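PDB 5UWY: thioredoxin reductase from Streptococcus pyogenes, which probably catalyses the reduction of oxidised thioredoxin by NADPH, passing electrons through its bound FAD to a redox-active disulfide. Local coordinates for residues 49-54 and 283-288; 44-49 and 125-130; 257-262 and 277-282. All blocks are in the same frame, centred on the assembly; numbering follows the deposited sequence.

Contact 1 of 3, residues 49-54 and 283-288; sequences ENYPGY and RQITTA. With FAD (flavin-adenine dinucleotide), chain B.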
loop_
_atom_site.group_PDB
_atom_site.type_symbol
_atom_site.label_atom_id
_atom_site.label_comp_id
_atom_site.label_asym_id
_atom_site.label_seq_id
_atom_site.Cartn_x
_atom_site.Cartn_y
_atom_site.Cartn_z
ATOM N N GLU A 49 -13.609 6.438 -3.433
ATOM C CA GLU A 49 -14.035 5.195 -4.066
ATOM C C GLU A 49 -12.867 4.412 -4.657
ATOM O O GLU A 49 -13.085 3.525 -5.487
ATOM C CB GLU A 49 -15.081 5.471 -5.150
ATOM C CG GLU A 49 -16.449 5.849 -4.605
ATOM C CD GLU A 49 -17.497 5.973 -5.695
ATOM O OE1 GLU A 49 -17.161 5.747 -6.877
ATOM O OE2 GLU A 49 -18.657 6.297 -5.367
ATOM N N ASN A 50 -11.632 4.716 -4.253
ATOM C CA ASN A 50 -10.473 3.957 -4.710
ATOM C C ASN A 50 -9.660 3.388 -3.553
ATOM O O ASN A 50 -8.467 3.115 -3.714
ATOM C CB ASN A 50 -9.583 4.806 -5.622
ATOM C CG ASN A 50 -9.114 6.082 -4.962
ATOM O OD1 ASN A 50 -9.451 6.366 -3.812
ATOM N ND2 ASN A 50 -8.325 6.862 -5.691
ATOM N N TYR A 51 -10.278 3.207 -2.386
ATOM C CA TYR A 51 -9.654 2.448 -1.316
ATOM C C TYR A 51 -10.239 1.047 -1.303
ATOM O O TYR A 51 -11.445 0.893 -1.049
ATOM C CB TYR A 51 -9.856 3.117 0.039
ATOM C CG TYR A 51 -9.065 2.434 1.134
ATOM C CD1 TYR A 51 -7.678 2.434 1.108
ATOM C CD2 TYR A 51 -9.701 1.777 2.179
ATOM C CE1 TYR A 51 -6.944 1.805 2.093
ATOM C CE2 TYR A 51 -8.972 1.144 3.174
ATOM C CZ TYR A 51 -7.592 1.164 3.124
ATOM O OH TYR A 51 -6.855 0.542 4.105
ATOM N N PRO A 52 -9.441 0.013 -1.571
ATOM C CA PRO A 52 -9.982 -1.348 -1.642
ATOM C C PRO A 52 -10.654 -1.760 -0.342
ATOM O O PRO A 52 -10.257 -1.350 0.751
ATOM C CB PRO A 52 -8.743 -2.204 -1.929
ATOM C CG PRO A 52 -7.767 -1.266 -2.542
ATOM C CD PRO A 52 -7.999 0.045 -1.860
ATOM N N GLY A 53 -11.690 -2.582 -0.475
ATOM C CA GLY A 53 -12.487 -3.001 0.655
ATOM C C GLY A 53 -13.613 -2.060 1.024
ATOM O O GLY A 53 -14.347 -2.343 1.980
ATOM N N TYR A 54 -13.773 -0.952 0.305
ATOM C CA TYR A 54 -14.830 0.017 0.582
ATOM C C TYR A 54 -15.329 0.562 -0.746
ATOM O O TYR A 54 -14.588 1.262 -1.447
ATOM C CB TYR A 54 -14.327 1.144 1.486
ATOM C CG TYR A 54 -14.336 0.776 2.949
ATOM C CD1 TYR A 54 -15.533 0.587 3.629
ATOM C CD2 TYR A 54 -13.150 0.604 3.650
ATOM C CE1 TYR A 54 -15.549 0.243 4.966
ATOM C CE2 TYR A 54 -13.157 0.261 4.990
ATOM C CZ TYR A 54 -14.359 0.081 5.641
ATOM O OH TYR A 54 -14.375 -0.263 6.972
ATOM N N ARG A 283 0.431 9.577 -4.879
ATOM C CA ARG A 283 0.146 9.893 -3.480
ATOM C C ARG A 283 -1.322 9.569 -3.197
ATOM O O ARG A 283 -2.217 10.372 -3.473
ATOM C CB ARG A 283 0.478 11.355 -3.196
ATOM C CG ARG A 283 1.939 11.580 -2.843
ATOM C CD ARG A 283 2.298 13.061 -2.767
ATOM N NE ARG A 283 3.706 13.264 -2.427
ATOM C CZ ARG A 283 4.660 13.581 -3.300
ATOM N NH1 ARG A 283 4.368 13.754 -4.582
ATOM N NH2 ARG A 283 5.910 13.735 -2.889
ATOM N N GLN A 284 -1.557 8.378 -2.649
ATOM C CA GLN A 284 -2.902 7.884 -2.393
ATOM C C GLN A 284 -2.937 7.213 -1.030
ATOM O O GLN A 284 -1.898 6.925 -0.432
ATOM C CB GLN A 284 -3.357 6.890 -3.467
ATOM C CG GLN A 284 -3.323 7.409 -4.885
ATOM C CD GLN A 284 -4.333 8.506 -5.132
ATOM O OE1 GLN A 284 -5.539 8.304 -4.974
ATOM N NE2 GLN A 284 -3.850 9.675 -5.528
ATOM N N ILE A 285 -4.154 6.939 -0.549
ATOM C CA ILE A 285 -4.296 6.224 0.717
ATOM C C ILE A 285 -3.695 4.823 0.599
ATOM O O ILE A 285 -3.145 4.291 1.571
ATOM C CB ILE A 285 -5.779 6.177 1.173
ATOM C CG1 ILE A 285 -6.290 7.551 1.615
ATOM C CG2 ILE A 285 -5.977 5.227 2.345
ATOM C CD1 ILE A 285 -7.723 7.839 1.190
ATOM N N THR A 286 -3.751 4.230 -0.598
ATOM C CA THR A 286 -3.258 2.870 -0.825
ATOM C C THR A 286 -1.734 2.811 -0.791
ATOM O O THR A 286 -1.134 1.804 -0.354
ATOM C CB THR A 286 -3.765 2.390 -2.178
ATOM O OG1 THR A 286 -3.489 3.397 -3.160
ATOM C CG2 THR A 286 -5.254 2.211 -2.116
ATOM N N THR A 287 -1.098 3.866 -1.307
ATOM C CA THR A 287 0.344 4.029 -1.222
ATOM C C THR A 287 0.774 4.362 0.192
ATOM O O THR A 287 1.725 3.769 0.689
ATOM C CB THR A 287 0.813 5.127 -2.187
ATOM O OG1 THR A 287 0.495 6.414 -1.642
ATOM C CG2 THR A 287 0.105 4.966 -3.505
ATOM N N ALA A 288 0.063 5.260 0.876
ATOM C CA ALA A 288 0.379 5.553 2.275
ATOM C C ALA A 288 0.202 4.324 3.156
ATOM O O ALA A 288 0.869 4.194 4.188
ATOM C CB ALA A 288 -0.503 6.699 2.785
HETATM P PA FAD B . -1.497 13.330 5.508
HETATM O O1A FAD B . -2.736 12.549 5.755
HETATM O O2A FAD B . -1.658 14.616 4.691
HETATM O O5B FAD B . -0.801 13.712 6.848
HETATM C C5B FAD B . -1.007 15.005 7.451
HETATM C C4B FAD B . -1.041 14.862 8.947
HETATM O O4B FAD B . 0.205 15.345 9.503
HETATM C C3B FAD B . -2.165 15.639 9.639
HETATM O O3B FAD B . -2.844 14.832 10.598
HETATM C C2B FAD B . -1.428 16.818 10.281
HETATM O O2B FAD B . -2.095 17.257 11.460
HETATM C C1B FAD B . -0.087 16.166 10.608
HETATM N N9A FAD B . 1.021 17.098 10.815
HETATM C C8A FAD B . 1.668 17.861 9.877
HETATM N N7A FAD B . 2.634 18.607 10.361
HETATM C C5A FAD B . 2.622 18.310 11.714
HETATM C C6A FAD B . 3.408 18.770 12.791
HETATM N N6A FAD B . 4.392 19.660 12.661
HETATM N N1A FAD B . 3.135 18.271 14.019
HETATM C C2A FAD B . 2.151 17.379 14.151
HETATM N N3A FAD B . 1.351 16.874 13.211
HETATM C C4A FAD B . 1.640 17.385 12.010
HETATM N N1 FAD B . -6.949 10.117 -1.315
HETATM C C2 FAD B . -7.444 9.044 -1.999
HETATM O O2 FAD B . -6.995 7.903 -1.833
HETATM N N3 FAD B . -8.479 9.225 -2.900
HETATM C C4 FAD B . -9.091 10.423 -3.204
HETATM O O4 FAD B . -10.005 10.459 -4.027
HETATM C C4X FAD B . -8.556 11.558 -2.477
HETATM N N5 FAD B . -9.075 12.731 -2.705
HETATM C C5X FAD B . -8.564 13.816 -2.014
HETATM C C6 FAD B . -9.112 15.075 -2.249
HETATM C C7 FAD B . -8.640 16.198 -1.581
HETATM C C7M FAD B . -9.259 17.543 -1.863
HETATM C C8 FAD B . -7.593 16.064 -0.654
HETATM C C8M FAD B . -7.058 17.261 0.087
HETATM C C9 FAD B . -7.042 14.807 -0.416
HETATM C C9A FAD B . -7.518 13.686 -1.087
HETATM N N10 FAD B . -6.972 12.399 -0.882
HETATM C C10 FAD B . -7.481 11.307 -1.553
HETATM C "C1'" FAD B . -5.899 12.184 0.105
HETATM C "C2'" FAD B . -4.507 12.054 -0.505
HETATM O "O2'" FAD B . -4.249 10.706 -0.900
HETATM C "C3'" FAD B . -3.466 12.463 0.539
HETATM O "O3'" FAD B . -2.239 12.690 -0.142
HETATM C "C4'" FAD B . -3.221 11.465 1.678
HETATM O "O4'" FAD B . -4.306 11.518 2.604
HETATM C "C5'" FAD B . -1.919 11.736 2.405
HETATM O "O5'" FAD B . -1.753 10.775 3.470
HETATM P P FAD B . -0.535 10.868 4.472
HETATM O O1P FAD B . 0.748 10.459 3.744
HETATM O O2P FAD B . -0.763 10.120 5.734
HETATM O O3P FAD B . -0.422 12.425 4.775
#
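The pyrimidine end of the FAD site is where Asn50, from the loop before helix 59-71, reaches Gln284, the residue just before helix 285-304. The Asn50 amide works in two directions. OD1 of Asn50 accepts from FAD N3 at 3.2 Å with an N-H...O angle of 162°, while Asn50 ND2 donates a weak, bent bond to Gln284 OE1, also 3.2 Å long. The two amide planes stand 75° apart; the bond from FAD N3 fits OD1 as the acceptor, and the weak contact of ND2 with Gln284 OE1 is consistent with it. The main-chain N of Ile285 adds a second bond at the pyrimidine end, donating to FAD O2 over 3.3 Å and nearly straight. Gln284 holds the N-cap position of helix 285-304, whose N-terminus meets the flavin, as in related FAD-dependent disulfide reductases, and the Gln284 carbonyl O receives both Ala288 N and Thr287 OG1. Because Ile285 N, in the first turn, donates to O2, the positive end of the helix dipole lies at the N1-C2-O2 edge, and would be expected to favour negative charge on a reduced flavin. Beside this polar row lies an apolar one. Tyr51, with CG anti to its own N (chi1 -173°), carries CD1 to 3.5 Å from Ile285 CG2, crossing it at about a right angle. CG2 of Thr286 fits against Pro52 CD at 3.5 Å. The polar ends of this row face the dimer partner: Tyr51 OH bonds to Pro52 O of the second subunit, and Thr286 OG1 to Tyr22 OH of that subunit.

Contact 2 of 3, residues 44-49 and 125-130; sequences NTFDIE and YTSRGV. With FAD (flavin-adenine dinucleotide), chain B.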
loop_
_atom_site.group_PDB
_atom_site.type_symbol
_atom_site.label_atom_id
_atom_site.label_comp_id
_atom_site.label_asym_id
_atom_site.label_seq_id
_atom_site.Cartn_x
_atom_site.Cartn_y
_atom_site.Cartn_z
ATOM N N ASN A 44 -10.895 16.328 4.545
ATOM C CA ASN A 44 -11.318 17.320 3.567
ATOM C C ASN A 44 -11.917 16.696 2.313
ATOM O O ASN A 44 -12.262 17.425 1.377
ATOM C CB ASN A 44 -10.141 18.224 3.187
ATOM C CG ASN A 44 -9.561 18.960 4.379
ATOM O OD1 ASN A 44 -9.855 18.632 5.530
ATOM N ND2 ASN A 44 -8.740 19.968 4.110
ATOM N N THR A 45 -12.060 15.374 2.269
ATOM C CA THR A 45 -12.519 14.673 1.077
ATOM C C THR A 45 -13.956 14.205 1.267
ATOM O O THR A 45 -14.273 13.540 2.259
ATOM C CB THR A 45 -11.614 13.483 0.753
ATOM O OG1 THR A 45 -10.253 13.926 0.676
ATOM C CG2 THR A 45 -12.011 12.860 -0.578
ATOM N N PHE A 46 -14.815 14.550 0.308
ATOM C CA PHE A 46 -16.228 14.193 0.349
ATOM C C PHE A 46 -16.416 12.684 0.279
ATOM O O PHE A 46 -16.887 12.065 1.238
ATOM C CB PHE A 46 -16.976 14.873 -0.800
ATOM C CG PHE A 46 -18.437 15.106 -0.528
ATOM C CD1 PHE A 46 -18.908 15.219 0.771
ATOM C CD2 PHE A 46 -19.338 15.218 -1.577
ATOM C CE1 PHE A 46 -20.253 15.437 1.017
ATOM C CE2 PHE A 46 -20.681 15.436 -1.336
ATOM C CZ PHE A 46 -21.139 15.545 -0.037
ATOM N N ASP A 47 -16.049 12.086 -0.852
ATOM C CA ASP A 47 -16.239 10.665 -1.096
ATOM C C ASP A 47 -14.945 10.058 -1.620
ATOM O O ASP A 47 -14.192 10.702 -2.356
ATOM C CB ASP A 47 -17.386 10.425 -2.096
ATOM C CG ASP A 47 -17.806 8.968 -2.172
ATOM O OD1 ASP A 47 -17.485 8.205 -1.237
ATOM O OD2 ASP A 47 -18.459 8.588 -3.167
ATOM N N ILE A 48 -14.689 8.812 -1.228
ATOM C CA ILE A 48 -13.495 8.079 -1.638
ATOM C C ILE A 48 -13.933 6.721 -2.169
ATOM O O ILE A 48 -14.545 5.935 -1.437
ATOM C CB ILE A 48 -12.490 7.905 -0.487
ATOM C CG1 ILE A 48 -12.150 9.257 0.145
ATOM C CG2 ILE A 48 -11.234 7.210 -0.983
ATOM C CD1 ILE A 48 -11.425 9.147 1.469
ATOM N N GLU A 49 -13.609 6.438 -3.433
ATOM C CA GLU A 49 -14.035 5.195 -4.066
ATOM C C GLU A 49 -12.867 4.412 -4.657
ATOM O O GLU A 49 -13.085 3.525 -5.487
ATOM C CB GLU A 49 -15.081 5.471 -5.150
ATOM C CG GLU A 49 -16.449 5.849 -4.605
ATOM C CD GLU A 49 -17.497 5.973 -5.695
ATOM O OE1 GLU A 49 -17.161 5.747 -6.877
ATOM O OE2 GLU A 49 -18.657 6.297 -5.367
ATOM N N TYR A 125 -16.317 25.225 -1.860
ATOM C CA TYR A 125 -16.706 24.081 -2.673
ATOM C C TYR A 125 -15.585 23.057 -2.836
ATOM O O TYR A 125 -15.632 22.245 -3.769
ATOM C CB TYR A 125 -17.197 24.558 -4.040
ATOM C CG TYR A 125 -18.459 25.385 -3.966
ATOM C CD1 TYR A 125 -19.707 24.779 -3.915
ATOM C CD2 TYR A 125 -18.402 26.773 -3.932
ATOM C CE1 TYR A 125 -20.866 25.532 -3.840
ATOM C CE2 TYR A 125 -19.554 27.534 -3.858
ATOM C CZ TYR A 125 -20.782 26.909 -3.811
ATOM O OH TYR A 125 -21.931 27.663 -3.737
ATOM N N THR A 126 -14.590 23.071 -1.951
ATOM C CA THR A 126 -13.513 22.092 -2.015
ATOM C C THR A 126 -14.072 20.687 -1.826
ATOM O O THR A 126 -14.842 20.434 -0.894
ATOM C CB THR A 126 -12.456 22.399 -0.953
ATOM O OG1 THR A 126 -11.631 23.486 -1.395
ATOM C CG2 THR A 126 -11.579 21.184 -0.696
ATOM N N SER A 127 -13.691 19.779 -2.728
ATOM C CA SER A 127 -14.197 18.407 -2.783
ATOM C C SER A 127 -15.707 18.357 -3.000
ATOM O O SER A 127 -16.359 17.365 -2.659
ATOM C CB SER A 127 -13.807 17.611 -1.533
ATOM O OG SER A 127 -14.858 17.599 -0.587
ATOM N N ARG A 128 -16.279 19.423 -3.561
ATOM C CA ARG A 128 -17.679 19.463 -3.969
ATOM C C ARG A 128 -17.811 20.087 -5.351
ATOM O O ARG A 128 -18.852 20.656 -5.687
ATOM C CB ARG A 128 -18.534 20.231 -2.963
ATOM C CG ARG A 128 -18.466 19.707 -1.543
ATOM C CD ARG A 128 -18.952 20.756 -0.561
ATOM N NE ARG A 128 -19.337 20.179 0.723
ATOM C CZ ARG A 128 -20.559 19.732 1.001
ATOM N NH1 ARG A 128 -21.510 19.794 0.080
ATOM N NH2 ARG A 128 -20.829 19.224 2.197
ATOM N N GLY A 129 -16.759 19.988 -6.155
ATOM C CA GLY A 129 -16.679 20.685 -7.420
ATOM C C GLY A 129 -15.300 21.286 -7.590
ATOM O O GLY A 129 -14.808 21.438 -8.713
ATOM N N VAL A 130 -14.672 21.633 -6.469
ATOM C CA VAL A 130 -13.270 22.028 -6.431
ATOM C C VAL A 130 -12.453 20.820 -6.005
ATOM O O VAL A 130 -12.809 20.124 -5.046
ATOM C CB VAL A 130 -13.041 23.210 -5.474
ATOM C CG1 VAL A 130 -11.608 23.715 -5.596
ATOM C CG2 VAL A 130 -14.029 24.321 -5.757
HETATM P PA FAD B . -1.497 13.330 5.508
HETATM O O1A FAD B . -2.736 12.549 5.755
HETATM O O2A FAD B . -1.658 14.616 4.691
HETATM O O5B FAD B . -0.801 13.712 6.848
HETATM C C5B FAD B . -1.007 15.005 7.451
HETATM C C4B FAD B . -1.041 14.862 8.947
HETATM O O4B FAD B . 0.205 15.345 9.503
HETATM C C3B FAD B . -2.165 15.639 9.639
HETATM O O3B FAD B . -2.844 14.832 10.598
HETATM C C2B FAD B . -1.428 16.818 10.281
HETATM O O2B FAD B . -2.095 17.257 11.460
HETATM C C1B FAD B . -0.087 16.166 10.608
HETATM N N9A FAD B . 1.021 17.098 10.815
HETATM C C8A FAD B . 1.668 17.861 9.877
HETATM N N7A FAD B . 2.634 18.607 10.361
HETATM C C5A FAD B . 2.622 18.310 11.714
HETATM C C6A FAD B . 3.408 18.770 12.791
HETATM N N6A FAD B . 4.392 19.660 12.661
HETATM N N1A FAD B . 3.135 18.271 14.019
HETATM C C2A FAD B . 2.151 17.379 14.151
HETATM N N3A FAD B . 1.351 16.874 13.211
HETATM C C4A FAD B . 1.640 17.385 12.010
HETATM N N1 FAD B . -6.949 10.117 -1.315
HETATM C C2 FAD B . -7.444 9.044 -1.999
HETATM O O2 FAD B . -6.995 7.903 -1.833
HETATM N N3 FAD B . -8.479 9.225 -2.900
HETATM C C4 FAD B . -9.091 10.423 -3.204
HETATM O O4 FAD B . -10.005 10.459 -4.027
HETATM C C4X FAD B . -8.556 11.558 -2.477
HETATM N N5 FAD B . -9.075 12.731 -2.705
HETATM C C5X FAD B . -8.564 13.816 -2.014
HETATM C C6 FAD B . -9.112 15.075 -2.249
HETATM C C7 FAD B . -8.640 16.198 -1.581
HETATM C C7M FAD B . -9.259 17.543 -1.863
HETATM C C8 FAD B . -7.593 16.064 -0.654
HETATM C C8M FAD B . -7.058 17.261 0.087
HETATM C C9 FAD B . -7.042 14.807 -0.416
HETATM C C9A FAD B . -7.518 13.686 -1.087
HETATM N N10 FAD B . -6.972 12.399 -0.882
HETATM C C10 FAD B . -7.481 11.307 -1.553
HETATM C "C1'" FAD B . -5.899 12.184 0.105
HETATM C "C2'" FAD B . -4.507 12.054 -0.505
HETATM O "O2'" FAD B . -4.249 10.706 -0.900
HETATM C "C3'" FAD B . -3.466 12.463 0.539
HETATM O "O3'" FAD B . -2.239 12.690 -0.142
HETATM C "C4'" FAD B . -3.221 11.465 1.678
HETATM O "O4'" FAD B . -4.306 11.518 2.604
HETATM C "C5'" FAD B . -1.919 11.736 2.405
HETATM O "O5'" FAD B . -1.753 10.775 3.470
HETATM P P FAD B . -0.535 10.868 4.472
HETATM O O1P FAD B . 0.748 10.459 3.744
HETATM O O2P FAD B . -0.763 10.120 5.734
HETATM O O3P FAD B . -0.422 12.425 4.775
#
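On the outer flank of the flavin pocket, Asn44 and Phe46 meet Ser127 and Arg128, two residues of a type II turn running from Tyr125 to Arg128. Ser127 is the central side chain. Its OG lies 3.2 Å from Phe46 N, a weak bond because the N-H...O angle is 120°, and 3.3 Å from Asn44 O. The same oxygen donates back to Thr126 O within its own turn, at 2.9 Å, which fixes the hydroxyl hydrogen away from Phe46. The turn is closed at Tyr125 O, which receives Arg128 N and Val130 N from opposite faces of its plane. Further out, Phe46 and Arg128 form an off-centre cation-pi pair: Arg128 CZ stands 4.7 Å from the ring centroid, 26° off the normal, with the two planes 32° apart. An extended chain from CG to NE lets Arg128 reach that far, and Phe46 CE1 lies over one face of the guanidinium. Thr45 points the other way, onto the flavin: its OG1 sits above the isoalloxazine, 3.2 Å from FAD C5X, and its CG2 is 3.6 Å from FAD N5. The segment thus spans from cofactor to the strand 130-131 side of the protein, whose following residues include the Cys133-Cys136 disulfide. One weak bond and an off-centre cation-pi pair imply a modest hold; Arg128 also touches a crystal neighbour, so its position may be partly set by packing. Such a hold is consistent with the domain rotation that thioredoxin reductases of this family undergo.

Contact 3 of 3, residues 257-262 and 277-282; sequences WIITDD and VRQKDL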
loop_
_atom_site.group_PDB
_atom_site.type_symbol
_atom_site.label_atom_id
_atom_site.label_comp_id
_atom_site.label_asym_id
_atom_site.label_seq_id
_atom_site.Cartn_x
_atom_site.Cartn_y
_atom_site.Cartn_z
ATOM N N TRP A 257 11.015 17.380 0.092
ATOM C CA TRP A 257 10.456 16.055 0.319
ATOM C C TRP A 257 11.536 15.129 0.863
ATOM O O TRP A 257 12.695 15.195 0.446
ATOM C CB TRP A 257 9.867 15.485 -0.973
ATOM C CG TRP A 257 9.030 16.471 -1.733
ATOM C CD1 TRP A 257 9.469 17.387 -2.643
ATOM C CD2 TRP A 257 7.614 16.650 -1.635
ATOM N NE1 TRP A 257 8.413 18.121 -3.124
ATOM C CE2 TRP A 257 7.262 17.688 -2.519
ATOM C CE3 TRP A 257 6.609 16.032 -0.886
ATOM C CZ2 TRP A 257 5.951 18.119 -2.677
ATOM C CZ3 TRP A 257 5.307 16.463 -1.046
ATOM C CH2 TRP A 257 4.993 17.497 -1.930
ATOM N N ILE A 258 11.148 14.268 1.798
ATOM C CA ILE A 258 12.101 13.381 2.456
ATOM C C ILE A 258 12.509 12.271 1.499
ATOM O O ILE A 258 11.673 11.695 0.790
ATOM C CB ILE A 258 11.505 12.811 3.755
ATOM C CG1 ILE A 258 10.918 13.937 4.604
ATOM C CG2 ILE A 258 12.569 12.062 4.539
ATOM C CD1 ILE A 258 10.427 13.488 5.953
ATOM N N ILE A 259 13.806 11.968 1.476
ATOM C CA ILE A 259 14.352 10.915 0.630
ATOM C C ILE A 259 14.420 9.622 1.433
ATOM O O ILE A 259 15.004 9.586 2.522
ATOM C CB ILE A 259 15.743 11.300 0.102
ATOM C CG1 ILE A 259 15.636 12.413 -0.940
ATOM C CG2 ILE A 259 16.443 10.083 -0.482
ATOM C CD1 ILE A 259 16.662 13.507 -0.757
ATOM N N THR A 260 13.813 8.561 0.904
ATOM C CA THR A 260 13.903 7.228 1.487
ATOM C C THR A 260 14.224 6.228 0.384
ATOM O O THR A 260 14.346 6.584 -0.792
ATOM C CB THR A 260 12.605 6.813 2.195
ATOM O OG1 THR A 260 11.633 6.419 1.218
ATOM C CG2 THR A 260 12.048 7.951 3.037
ATOM N N ASP A 261 14.340 4.960 0.771
ATOM C CA ASP A 261 14.572 3.856 -0.139
ATOM C C ASP A 261 13.381 2.897 -0.095
ATOM O O ASP A 261 12.302 3.248 0.406
ATOM C CB ASP A 261 15.884 3.171 0.237
ATOM C CG ASP A 261 15.826 2.542 1.608
ATOM O OD1 ASP A 261 15.257 3.182 2.512
ATOM O OD2 ASP A 261 16.341 1.415 1.780
ATOM N N ASP A 262 13.587 1.679 -0.606
ATOM C CA ASP A 262 12.546 0.656 -0.591
ATOM C C ASP A 262 11.962 0.450 0.798
ATOM O O ASP A 262 10.771 0.150 0.938
ATOM C CB ASP A 262 13.119 -0.670 -1.099
ATOM C CG ASP A 262 12.865 -0.892 -2.572
ATOM O OD1 ASP A 262 12.272 -0.002 -3.216
ATOM O OD2 ASP A 262 13.268 -1.956 -3.085
ATOM N N VAL A 277 4.665 12.877 2.528
ATOM C CA VAL A 277 5.852 13.651 2.849
ATOM C C VAL A 277 7.082 13.156 2.099
ATOM O O VAL A 277 8.142 13.794 2.156
ATOM C CB VAL A 277 6.092 13.622 4.374
ATOM C CG1 VAL A 277 6.899 12.391 4.767
ATOM C CG2 VAL A 277 6.781 14.895 4.831
ATOM N N ARG A 278 6.955 12.046 1.383
ATOM C CA ARG A 278 8.043 11.363 0.707
ATOM C C ARG A 278 8.241 11.894 -0.707
ATOM O O ARG A 278 7.348 12.491 -1.310
ATOM C CB ARG A 278 7.742 9.871 0.631
ATOM C CG ARG A 278 8.126 9.052 1.842
ATOM C CD ARG A 278 8.875 7.818 1.395
ATOM N NE ARG A 278 8.012 6.936 0.612
ATOM C CZ ARG A 278 8.413 6.250 -0.453
ATOM N NH1 ARG A 278 7.558 5.481 -1.113
ATOM N NH2 ARG A 278 9.677 6.321 -0.850
ATOM N N GLN A 279 9.439 11.655 -1.234
ATOM C CA GLN A 279 9.689 11.750 -2.667
ATOM C C GLN A 279 9.034 10.562 -3.359
ATOM O O GLN A 279 9.531 9.437 -3.265
ATOM C CB GLN A 279 11.190 11.762 -2.937
ATOM C CG GLN A 279 11.728 13.021 -3.568
ATOM C CD GLN A 279 13.151 12.843 -4.063
ATOM O OE1 GLN A 279 13.780 11.809 -3.824
ATOM N NE2 GLN A 279 13.666 13.849 -4.759
ATOM N N LYS A 280 7.921 10.799 -4.047
ATOM C CA LYS A 280 7.230 9.724 -4.746
ATOM C C LYS A 280 6.304 10.337 -5.783
ATOM O O LYS A 280 6.106 11.553 -5.827
ATOM C CB LYS A 280 6.450 8.831 -3.778
ATOM C CG LYS A 280 5.583 9.591 -2.793
ATOM C CD LYS A 280 4.290 8.846 -2.502
ATOM C CE LYS A 280 4.520 7.727 -1.493
ATOM N NZ LYS A 280 3.254 7.238 -0.887
ATOM N N ASP A 281 5.723 9.472 -6.609
ATOM C CA ASP A 281 4.895 9.895 -7.734
ATOM C C ASP A 281 3.401 9.799 -7.451
ATOM O O ASP A 281 2.669 10.767 -7.668
ATOM C CB ASP A 281 5.255 9.067 -8.968
ATOM C CG ASP A 281 6.661 9.341 -9.450
ATOM O OD1 ASP A 281 7.045 10.524 -9.556
ATOM O OD2 ASP A 281 7.405 8.358 -9.660
ATOM N N LEU A 282 2.924 8.656 -6.974
ATOM C CA LEU A 282 1.502 8.449 -6.741
ATOM C C LEU A 282 1.230 8.580 -5.249
ATOM O O LEU A 282 1.750 7.797 -4.447
ATOM C CB LEU A 282 1.056 7.090 -7.280
ATOM C CG LEU A 282 -0.382 6.737 -6.926
ATOM C CD1 LEU A 282 -1.334 7.438 -7.877
ATOM C CD2 LEU A 282 -0.612 5.240 -6.975
HETATM O O HOH W 1 12.152 8.423 -2.378
#
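Arg278 begins by pointing away from Thr260 at CB, yet its far end comes back to it. The chain bends at chi2 and again at chi3 (-65°), and the turn places CD 3.1 Å from Thr260 OG1, with the methyl CG2 of Thr260 also close by. NE and CZ then pass the same hydroxyl at longer range, until NH2 donates to Thr260 OG1 at 2.8 Å. That bond is bent, with an N-H...O angle of 131°, and the oxygen lies 34° out of the guanidinium plane. At the other tip, NH1 has a long, weak ion pair with Asp291. The hydroxyl of Thr260 also donates weakly to Asp261 O, so accepting and donating roles are both used. The backbones themselves make a single parallel-type bridge, Ile258 with Arg278: Ile258 N donates to Val277 O (3.1 Å), and Ile258 O accepts from Gln279 N (3.0 Å). A water carries the pairing one step on by donating to Thr260 O and Gln279 O. Ile258 CD1 packs on Val277 CG1 at 3.9 Å, and Gln279 runs alongside Ile259, bringing its OE1 to 3.5 Å from Ile259 CG1. Trp257 brings CE3 near Arg278 O, 3.6 Å away, and receives Arg283 as a cation-pi partner. The bridge joins the loops on either side of strand 271-273: Ile258 and Thr260 rest on Ala273 of that strand, Trp257 on Met239 and Pro241 of strand 239-241, and Lys280 pairs with Asp291 of helix 285-304.

How the contacts relate
Contact 1 is the buried one, contact 2 lies at the surface, and contact 3 is partly buried. Contacts 1 and 2 share Glu49, draw on the same loop and both touch FAD; Ile285 CD1 packs on Ile48 CD1 where they meet, 3.9 Å apart. Contact 3 joins contact 1 through the run into helix 285-304, where Lys280 NZ bonds to Thr287 OG1, but stays about 12 Å from contact 2 at the nearest atoms. Their chemistry follows position: cofactor bonds and apolar packing in the first, a weak bond and cation-pi pairing in the second, and main-chain bridging with an arginine-threonine bond in the third.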